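Local atomic coordinates of putative uncharacterized protein (Enterobacter cloacae, PDB entry 4HFK), a protein that probably acts as a type VI secretion immunity protein, binding and neutralising a cognate amidase effector as an all-helical homodimer. Residues N17-R22 and L85-D90; A43-S48 and E53-A58. All coordinates share one frame; numbering follows the deposited sequence.

Interaction 1 (N17-R22 and L85-D90)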
ATOM      1  N   ASN B  17      -1.907  -7.500  -2.444  1.00  5.38           N
ATOM      2  CA  ASN B  17      -0.719  -6.746  -2.081  1.00  7.78           C
ATOM      3  C   ASN B  17       0.308  -6.732  -3.210  1.00  8.69           C
ATOM      4  O   ASN B  17       0.956  -5.709  -3.444  1.00 10.38           O
ATOM      5  CB  ASN B  17      -0.135  -7.276  -0.761  1.00  7.30           C
ATOM      6  CG  ASN B  17      -1.099  -7.070   0.409  1.00 12.58           C
ATOM      7  OD1 ASN B  17      -2.030  -6.267   0.307  1.00 10.27           O
ATOM      8  ND2 ASN B  17      -0.890  -7.799   1.510  1.00  8.61           N
ATOM      9  N   TRP B  18       0.441  -7.846  -3.929  1.00  5.50           N
ATOM     10  CA  TRP B  18       1.244  -7.840  -5.145  1.00  6.82           C
ATOM     11  C   TRP B  18       0.750  -6.752  -6.097  1.00  6.66           C
ATOM     12  O   TRP B  18       1.536  -5.917  -6.572  1.00  6.19           O
ATOM     13  CB  TRP B  18       1.234  -9.201  -5.856  1.00  5.34           C
ATOM     14  CG  TRP B  18       2.115  -9.202  -7.104  1.00  5.72           C
ATOM     15  CD1 TRP B  18       3.465  -9.446  -7.162  1.00  6.63           C
ATOM     16  CD2 TRP B  18       1.703  -8.914  -8.454  1.00  7.13           C
ATOM     17  NE1 TRP B  18       3.911  -9.345  -8.469  1.00  7.09           N
ATOM     18  CE2 TRP B  18       2.852  -9.024  -9.277  1.00  8.60           C
ATOM     19  CE3 TRP B  18       0.476  -8.602  -9.048  1.00  5.47           C
ATOM     20  CZ2 TRP B  18       2.805  -8.810 -10.663  1.00  5.34           C
ATOM     21  CZ3 TRP B  18       0.430  -8.401 -10.424  1.00  9.08           C
ATOM     22  CH2 TRP B  18       1.593  -8.507 -11.214  1.00  9.78           C
ATOM     23  N   VAL B  19      -0.551  -6.754  -6.368  1.00  5.61           N
ATOM     24  CA  VAL B  19      -1.131  -5.790  -7.307  1.00  7.19           C
ATOM     25  C   VAL B  19      -0.898  -4.359  -6.822  1.00  8.02           C
ATOM     26  O   VAL B  19      -0.514  -3.480  -7.606  1.00  8.23           O
ATOM     27  CB  VAL B  19      -2.649  -6.012  -7.513  1.00  6.34           C
ATOM     28  CG1 VAL B  19      -3.259  -4.853  -8.320  1.00  8.89           C
ATOM     29  CG2 VAL B  19      -2.910  -7.346  -8.216  1.00  5.97           C
ATOM     30  N   GLN B  20      -1.129  -4.130  -5.528  1.00  6.86           N
ATOM     31  CA  GLN B  20      -0.976  -2.788  -4.962  1.00  9.43           C
ATOM     32  C   GLN B  20       0.475  -2.311  -5.043  1.00  9.05           C
ATOM     33  O   GLN B  20       0.748  -1.188  -5.477  1.00  7.91           O
ATOM     34  CB  GLN B  20      -1.459  -2.750  -3.507  1.00 10.87           C
ATOM     35  CG  GLN B  20      -1.855  -1.340  -3.029  1.00 12.94           C
ATOM     36  CD  GLN B  20      -0.959  -0.805  -1.923  1.00 13.79           C
ATOM     37  OE1 GLN B  20       0.088  -1.376  -1.630  1.00 14.80           O
ATOM     38  NE2 GLN B  20      -1.378   0.296  -1.298  1.00 14.32           N
ATOM     39  N   ASN B  21       1.403  -3.164  -4.621  1.00  7.87           N
ATOM     40  CA  ASN B  21       2.817  -2.797  -4.609  1.00 10.09           C
ATOM     41  C   ASN B  21       3.312  -2.524  -6.023  1.00 10.02           C
ATOM     42  O   ASN B  21       4.064  -1.580  -6.268  1.00 13.70           O
ATOM     43  CB  ASN B  21       3.665  -3.898  -3.977  1.00  7.85           C
ATOM     44  CG  ASN B  21       3.515  -3.972  -2.471  1.00 10.79           C
ATOM     45  OD1 ASN B  21       4.230  -4.737  -1.818  1.00 12.26           O
ATOM     46  ND2 ASN B  21       2.580  -3.195  -1.908  1.00  7.89           N
ATOM     47  N   ARG B  22       2.880  -3.355  -6.960  1.00  9.35           N
ATOM     48  CA  ARG B  22       3.226  -3.149  -8.357  1.00  9.58           C
ATOM     49  C   ARG B  22       2.623  -1.847  -8.918  1.00 13.41           C
ATOM     50  O   ARG B  22       3.266  -1.141  -9.707  1.00 10.10           O
ATOM     51  CB  ARG B  22       2.786  -4.350  -9.185  1.00 11.31           C
ATOM     52  CG  ARG B  22       3.074  -4.189 -10.644  1.00 15.31           C
ATOM     53  CD  ARG B  22       3.610  -5.477 -11.231  1.00 20.11           C
ATOM     54  NE  ARG B  22       3.888  -5.315 -12.653  1.00 19.34           N
ATOM     55  CZ  ARG B  22       5.108  -5.168 -13.159  1.00 16.24           C
ATOM     56  NH1 ARG B  22       6.168  -5.184 -12.357  1.00 12.24           N
ATOM     57  NH2 ARG B  22       5.262  -5.025 -14.465  1.00 18.77           N
ATOM     58  N   LEU B  85      -7.567   0.741  -4.634  1.00  6.31           N
ATOM     59  CA  LEU B  85      -8.841   0.532  -5.328  1.00  7.02           C
ATOM     60  C   LEU B  85      -8.659  -0.490  -6.437  1.00  9.73           C
ATOM     61  O   LEU B  85      -9.497  -1.378  -6.625  1.00  8.18           O
ATOM     62  CB  LEU B  85      -9.386   1.846  -5.897  1.00  7.35           C
ATOM     63  CG  LEU B  85      -9.676   2.930  -4.856  1.00  9.04           C
ATOM     64  CD1 LEU B  85     -10.383   4.111  -5.492  1.00  9.24           C
ATOM     65  CD2 LEU B  85     -10.512   2.384  -3.697  1.00  6.97           C
ATOM     66  N   ILE B  86      -7.547  -0.373  -7.158  1.00  7.45           N
ATOM     67  CA  ILE B  86      -7.244  -1.287  -8.253  1.00  8.33           C
ATOM     68  C   ILE B  86      -7.043  -2.715  -7.744  1.00  8.38           C
ATOM     69  O   ILE B  86      -7.575  -3.664  -8.326  1.00  9.43           O
ATOM     70  CB  ILE B  86      -6.001  -0.808  -9.055  1.00  8.43           C
ATOM     71  CG1 ILE B  86      -6.376   0.416  -9.899  1.00 10.71           C
ATOM     72  CG2 ILE B  86      -5.467  -1.921  -9.949  1.00  5.92           C
ATOM     73  CD1 ILE B  86      -5.185   1.116 -10.591  1.00 10.46           C
ATOM     74  N   ALA B  87      -6.286  -2.867  -6.658  1.00  7.69           N
ATOM     75  CA  ALA B  87      -6.028  -4.188  -6.076  1.00  8.38           C
ATOM     76  C   ALA B  87      -7.323  -4.908  -5.695  1.00  7.46           C
ATOM     77  O   ALA B  87      -7.412  -6.141  -5.748  1.00  9.23           O
ATOM     78  CB  ALA B  87      -5.119  -4.059  -4.865  1.00  7.12           C
ATOM     79  N   ASN B  88      -8.323  -4.129  -5.305  1.00  7.84           N
ATOM     80  CA  ASN B  88      -9.594  -4.674  -4.843  1.00  9.65           C
ATOM     81  C   ASN B  88     -10.729  -4.531  -5.849  1.00 11.34           C
ATOM     82  O   ASN B  88     -11.908  -4.640  -5.481  1.00 10.17           O
ATOM     83  CB  ASN B  88      -9.984  -4.011  -3.521  1.00  7.01           C
ATOM     84  CG  ASN B  88      -9.058  -4.411  -2.397  1.00 13.36           C
ATOM     85  OD1 ASN B  88      -9.247  -5.456  -1.775  1.00 15.22           O
ATOM     86  ND2 ASN B  88      -8.018  -3.605  -2.157  1.00  9.37           N
ATOM     87  N   SER B  89     -10.384  -4.301  -7.113  1.00  7.51           N
ATOM     88  CA  SER B  89     -11.398  -4.081  -8.137  1.00  8.95           C
ATOM     89  C   SER B  89     -11.965  -5.387  -8.683  1.00 11.60           C
ATOM     90  O   SER B  89     -11.319  -6.443  -8.598  1.00  8.28           O
ATOM     91  CB  SER B  89     -10.820  -3.261  -9.296  1.00  9.72           C
ATOM     92  OG  SER B  89      -9.903  -4.043 -10.046  1.00 10.34           O
ATOM     93  N   ASP B  90     -13.166  -5.296  -9.254  1.00  8.32           N
ATOM     94  CA  ASP B  90     -13.797  -6.419  -9.943  1.00 12.91           C
ATOM     95  C   ASP B  90     -12.939  -6.903 -11.117  1.00 11.04           C
ATOM     96  O   ASP B  90     -12.888  -8.099 -11.410  1.00  9.80           O
ATOM     97  CB  ASP B  90     -15.192  -6.020 -10.451  1.00 13.85           C
ATOM     98  CG  ASP B  90     -16.238  -5.951  -9.340  1.00 19.16           C
ATOM     99  OD1 ASP B  90     -15.891  -6.113  -8.147  1.00 15.00           O
ATOM    100  OD2 ASP B  90     -17.430  -5.723  -9.670  1.00 24.30           O
TER
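With chi1 at 171°, Val19 swings CG1 to the side opposite its own backbone N, and Ile86 CG2 takes the same trans position; the two methyls meet at 4.0 Å, Val19 CG1 to Ile86 CG2. The same Val19 methyl comes down on the backbone of Ala87, with CG1 3.6 Å from Ala87 CA. Here helix 11-27 packs against the last turn of helix 79-87, and the small Ala87 lets the backbones come very close: Val19 CA and Ala87 CA are 5.3 Å apart. The methyl of Ala87 points at helix 11-27 and rests between two consecutive residues, touching Val19 CG1 on one hand and the backbone of Gln20 on the other, where Ala87 CB lies 4.0 Å from Gln20 N.

Gln20 contributes only the root of its side chain, its CB meeting Ala87 CB at 4.1 Å. Its chain then bends at chi2 and carries the amide away, where NE2 bonds to Thr84 OG1 and to OE1 of Gln20 of the second subunit, so that the flank of this contact belongs to the dimer interface.

Just beyond Ala87 the helix ends, Asn88 being the first residue to leave helical geometry. Ile86 O is gripped twice by Ser89, through N at 3.1 Å and OG at 2.9 Å, the hydroxyl approaching 17° from the carbonyl plane. These two hydrogen bonds to one carbonyl oxygen hold the turn as the chain leaves the helix. Ile92 lies against Val19, and Leu65 and Leu66 of helix 52-66 against Ile86, extending the apolar layer. With no hydrogen bond crossing between the segments, their direct cohesion is van der Waals, while two polar groups at its borders, the Gln20 amide and Ile86 O, are bonded at the dimer interface and within the helix end.

Interaction 2 (A43-S48 and E53-A58)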
ATOM      1  N   ALA B  43       8.210 -10.284  -3.383  1.00  7.19           N
ATOM      2  CA  ALA B  43       8.083 -11.094  -2.169  1.00  8.37           C
ATOM      3  C   ALA B  43       6.677 -11.675  -2.070  1.00  7.78           C
ATOM      4  O   ALA B  43       6.502 -12.831  -1.676  1.00  6.37           O
ATOM      5  CB  ALA B  43       8.403 -10.282  -0.929  1.00  6.07           C
ATOM      6  N   TRP B  44       5.671 -10.862  -2.396  1.00  8.20           N
ATOM      7  CA  TRP B  44       4.297 -11.357  -2.453  1.00  6.55           C
ATOM      8  C   TRP B  44       4.176 -12.407  -3.556  1.00  6.96           C
ATOM      9  O   TRP B  44       3.439 -13.391  -3.416  1.00  7.71           O
ATOM     10  CB  TRP B  44       3.305 -10.215  -2.714  1.00  5.44           C
ATOM     11  CG  TRP B  44       3.277  -9.147  -1.637  1.00  9.83           C
ATOM     12  CD1 TRP B  44       3.668  -7.834  -1.762  1.00  7.94           C
ATOM     13  CD2 TRP B  44       2.831  -9.306  -0.282  1.00  8.35           C
ATOM     14  NE1 TRP B  44       3.485  -7.179  -0.569  1.00  7.07           N
ATOM     15  CE2 TRP B  44       2.978  -8.056   0.356  1.00  7.21           C
ATOM     16  CE3 TRP B  44       2.315 -10.382   0.451  1.00  7.69           C
ATOM     17  CZ2 TRP B  44       2.626  -7.852   1.706  1.00  8.27           C
ATOM     18  CZ3 TRP B  44       1.973 -10.184   1.791  1.00  9.10           C
ATOM     19  CH2 TRP B  44       2.130  -8.926   2.403  1.00  9.43           C
ATOM     20  N   LEU B  45       4.879 -12.191  -4.666  1.00  6.51           N
ATOM     21  CA  LEU B  45       4.853 -13.153  -5.768  1.00  7.65           C
ATOM     22  C   LEU B  45       5.312 -14.524  -5.296  1.00  6.70           C
ATOM     23  O   LEU B  45       4.654 -15.532  -5.558  1.00  7.15           O
ATOM     24  CB  LEU B  45       5.744 -12.695  -6.937  1.00  9.30           C
ATOM     25  CG  LEU B  45       5.858 -13.711  -8.088  1.00  8.46           C
ATOM     26  CD1 LEU B  45       4.574 -13.742  -8.917  1.00 10.26           C
ATOM     27  CD2 LEU B  45       7.063 -13.421  -8.999  1.00 10.30           C
ATOM     28  N   GLU B  46       6.451 -14.566  -4.615  1.00  7.01           N
ATOM     29  CA  GLU B  46       6.988 -15.839  -4.114  1.00  8.40           C
ATOM     30  C   GLU B  46       5.989 -16.524  -3.178  1.00 11.60           C
ATOM     31  O   GLU B  46       5.828 -17.747  -3.203  1.00  8.30           O
ATOM     32  CB  GLU B  46       8.313 -15.602  -3.373  1.00  7.48           C
ATOM     33  CG  GLU B  46       8.839 -16.828  -2.630  1.00  8.94           C
ATOM     34  CD  GLU B  46       9.503 -17.855  -3.543  1.00  9.86           C
ATOM     35  OE1 GLU B  46       9.915 -17.493  -4.666  1.00 14.19           O
ATOM     36  OE2 GLU B  46       9.636 -19.027  -3.132  1.00 11.49           O
ATOM     37  N   ALA B  47       5.321 -15.724  -2.351  1.00  7.45           N
ATOM     38  CA  ALA B  47       4.396 -16.254  -1.344  1.00 11.06           C
ATOM     39  C   ALA B  47       3.111 -16.786  -1.978  1.00 10.27           C
ATOM     40  O   ALA B  47       2.504 -17.732  -1.476  1.00  9.73           O
ATOM     41  CB  ALA B  47       4.063 -15.185  -0.317  1.00  8.92           C
ATOM     42  N   SER B  48       2.699 -16.181  -3.083  1.00  8.08           N
ATOM     43  CA  SER B  48       1.492 -16.637  -3.774  1.00  8.79           C
ATOM     44  C   SER B  48       1.653 -18.063  -4.306  1.00 11.37           C
ATOM     45  O   SER B  48       2.776 -18.521  -4.589  1.00 10.06           O
ATOM     46  CB  SER B  48       1.156 -15.685  -4.925  1.00  9.00           C
ATOM     47  OG  SER B  48      -0.060 -16.046  -5.559  1.00  8.42           O
ATOM     48  N   GLU B  53       0.602 -16.688 -15.186  1.00 10.64           N
ATOM     49  CA  GLU B  53      -0.369 -16.087 -16.105  1.00 13.74           C
ATOM     50  C   GLU B  53      -1.309 -15.111 -15.387  1.00 12.70           C
ATOM     51  O   GLU B  53      -1.706 -14.090 -15.951  1.00 10.85           O
ATOM     52  CB  GLU B  53      -1.189 -17.203 -16.774  1.00 16.27           C
ATOM     53  CG  GLU B  53      -2.038 -16.764 -17.957  1.00 36.35           C
ATOM     54  CD  GLU B  53      -2.998 -17.854 -18.422  1.00 46.20           C
ATOM     55  OE1 GLU B  53      -3.000 -18.948 -17.814  1.00 46.65           O
ATOM     56  OE2 GLU B  53      -3.753 -17.611 -19.389  1.00 50.12           O
ATOM     57  N   ASN B  54      -1.674 -15.429 -14.147  1.00  9.39           N
ATOM     58  CA  ASN B  54      -2.535 -14.533 -13.368  1.00 10.15           C
ATOM     59  C   ASN B  54      -1.883 -13.170 -13.167  1.00 10.43           C
ATOM     60  O   ASN B  54      -2.535 -12.127 -13.283  1.00  7.83           O
ATOM     61  CB  ASN B  54      -2.897 -15.152 -12.011  1.00  9.17           C
ATOM     62  CG  ASN B  54      -3.744 -16.394 -12.155  1.00 13.46           C
ATOM     63  OD1 ASN B  54      -3.409 -17.286 -12.932  1.00 13.84           O
ATOM     64  ND2 ASN B  54      -4.865 -16.453 -11.426  1.00 10.75           N
ATOM     65  N   PHE B  55      -0.586 -13.191 -12.881  1.00  9.20           N
ATOM     66  CA  PHE B  55       0.181 -11.972 -12.664  1.00  9.17           C
ATOM     67  C   PHE B  55       0.394 -11.205 -13.973  1.00 11.60           C
ATOM     68  O   PHE B  55       0.327  -9.966 -13.998  1.00  8.40           O
ATOM     69  CB  PHE B  55       1.519 -12.322 -11.996  1.00  8.73           C
ATOM     70  CG  PHE B  55       1.359 -12.940 -10.630  1.00  8.48           C
ATOM     71  CD1 PHE B  55       1.318 -12.138  -9.495  1.00  7.59           C
ATOM     72  CD2 PHE B  55       1.227 -14.315 -10.483  1.00  6.87           C
ATOM     73  CE1 PHE B  55       1.161 -12.701  -8.236  1.00  9.91           C
ATOM     74  CE2 PHE B  55       1.063 -14.881  -9.223  1.00  8.07           C
ATOM     75  CZ  PHE B  55       1.023 -14.076  -8.105  1.00  6.54           C
ATOM     76  N   GLU B  56       0.638 -11.946 -15.056  1.00 12.98           N
ATOM     77  CA  GLU B  56       0.804 -11.344 -16.380  1.00 15.44           C
ATOM     78  C   GLU B  56      -0.462 -10.601 -16.798  1.00 12.74           C
ATOM     79  O   GLU B  56      -0.399  -9.449 -17.218  1.00 12.65           O
ATOM     80  CB  GLU B  56       1.163 -12.413 -17.426  1.00 17.24           C
ATOM     81  CG  GLU B  56       2.447 -13.188 -17.113  1.00 15.87           C
ATOM     82  CD  GLU B  56       2.666 -14.356 -18.053  1.00 23.92           C
ATOM     83  OE1 GLU B  56       1.952 -14.448 -19.080  1.00 18.37           O
ATOM     84  OE2 GLU B  56       3.553 -15.187 -17.762  1.00 21.21           O
ATOM     85  N   LYS B  57      -1.612 -11.258 -16.678  1.00 10.06           N
ATOM     86  CA  LYS B  57      -2.883 -10.607 -16.999  1.00 12.92           C
ATOM     87  C   LYS B  57      -3.182  -9.439 -16.058  1.00 13.58           C
ATOM     88  O   LYS B  57      -3.657  -8.391 -16.494  1.00 16.24           O
ATOM     89  CB  LYS B  57      -4.030 -11.618 -16.954  1.00 13.30           C
ATOM     90  CG  LYS B  57      -3.919 -12.711 -18.017  1.00 21.68           C
ATOM     91  CD  LYS B  57      -5.161 -13.592 -18.024  1.00 29.16           C
ATOM     92  CE  LYS B  57      -5.071 -14.669 -19.097  1.00 46.54           C
ATOM     93  NZ  LYS B  57      -6.254 -15.576 -19.043  1.00 50.80           N
ATOM     94  N   ALA B  58      -2.893  -9.617 -14.771  1.00 10.94           N
ATOM     95  CA  ALA B  58      -3.128  -8.565 -13.783  1.00 10.03           C
ATOM     96  C   ALA B  58      -2.345  -7.300 -14.113  1.00 12.09           C
ATOM     97  O   ALA B  58      -2.826  -6.185 -13.905  1.00 12.86           O
ATOM     98  CB  ALA B  58      -2.775  -9.060 -12.384  1.00  8.19           C
TER
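Leu45 and Phe55 meet across a helical hairpin, in which helix 31-47 turns through a short loop into helix 52-66. One methyl of the leucine sits squarely over the aromatic face: Leu45 CD1 is 3.4 Å from the centroid of the Phe55 ring and only 2° off its normal, a CH-pi contact centred on the ring. In the leucine, chi1 (175°) sets the direction of CG and chi2 (74°) turns CD1 onto the ring.

Ser48, the first residue past the end of its helix, approaches the same ring from the rim, with its CB in the ring plane. The phenylalanine is thus held over a face and at an edge by residues three apart in sequence. Trp18 and Phe15 of helix 11-27 make edge-to-face contacts with the ring, joining the hairpin to the aromatic core. A different protein chain packs on Phe55 and Ser48 with basic side chains and pairs with Glu56, consistent with effector binding at this end of the hairpin. Ser48 OG bonds to Leu50 N in the connecting loop and lies 3.4 Å from Phe55 CZ.

From the N terminus, the chain first lays down helix 11-27, whose 17-22 segment is met, in interaction 1, by 85-90 at the end of helix 79-87. Between the two ends run helices 31-47 and 52-66, and interaction 2 closes the short turn between them, lying wholly within the long loop that interaction 1 completes when 85-90 returns to 17-22. The contacts do not cross. Their centres are 11 Å apart and they touch directly: Trp18 CH2 packs 3.4 Å from Phe55 O, while Asn21 OD1 accepts a weak hydrogen bond from Trp44 NE1. Helix 11-27 therefore ties the hairpin to helix 79-87, uniting all four helices.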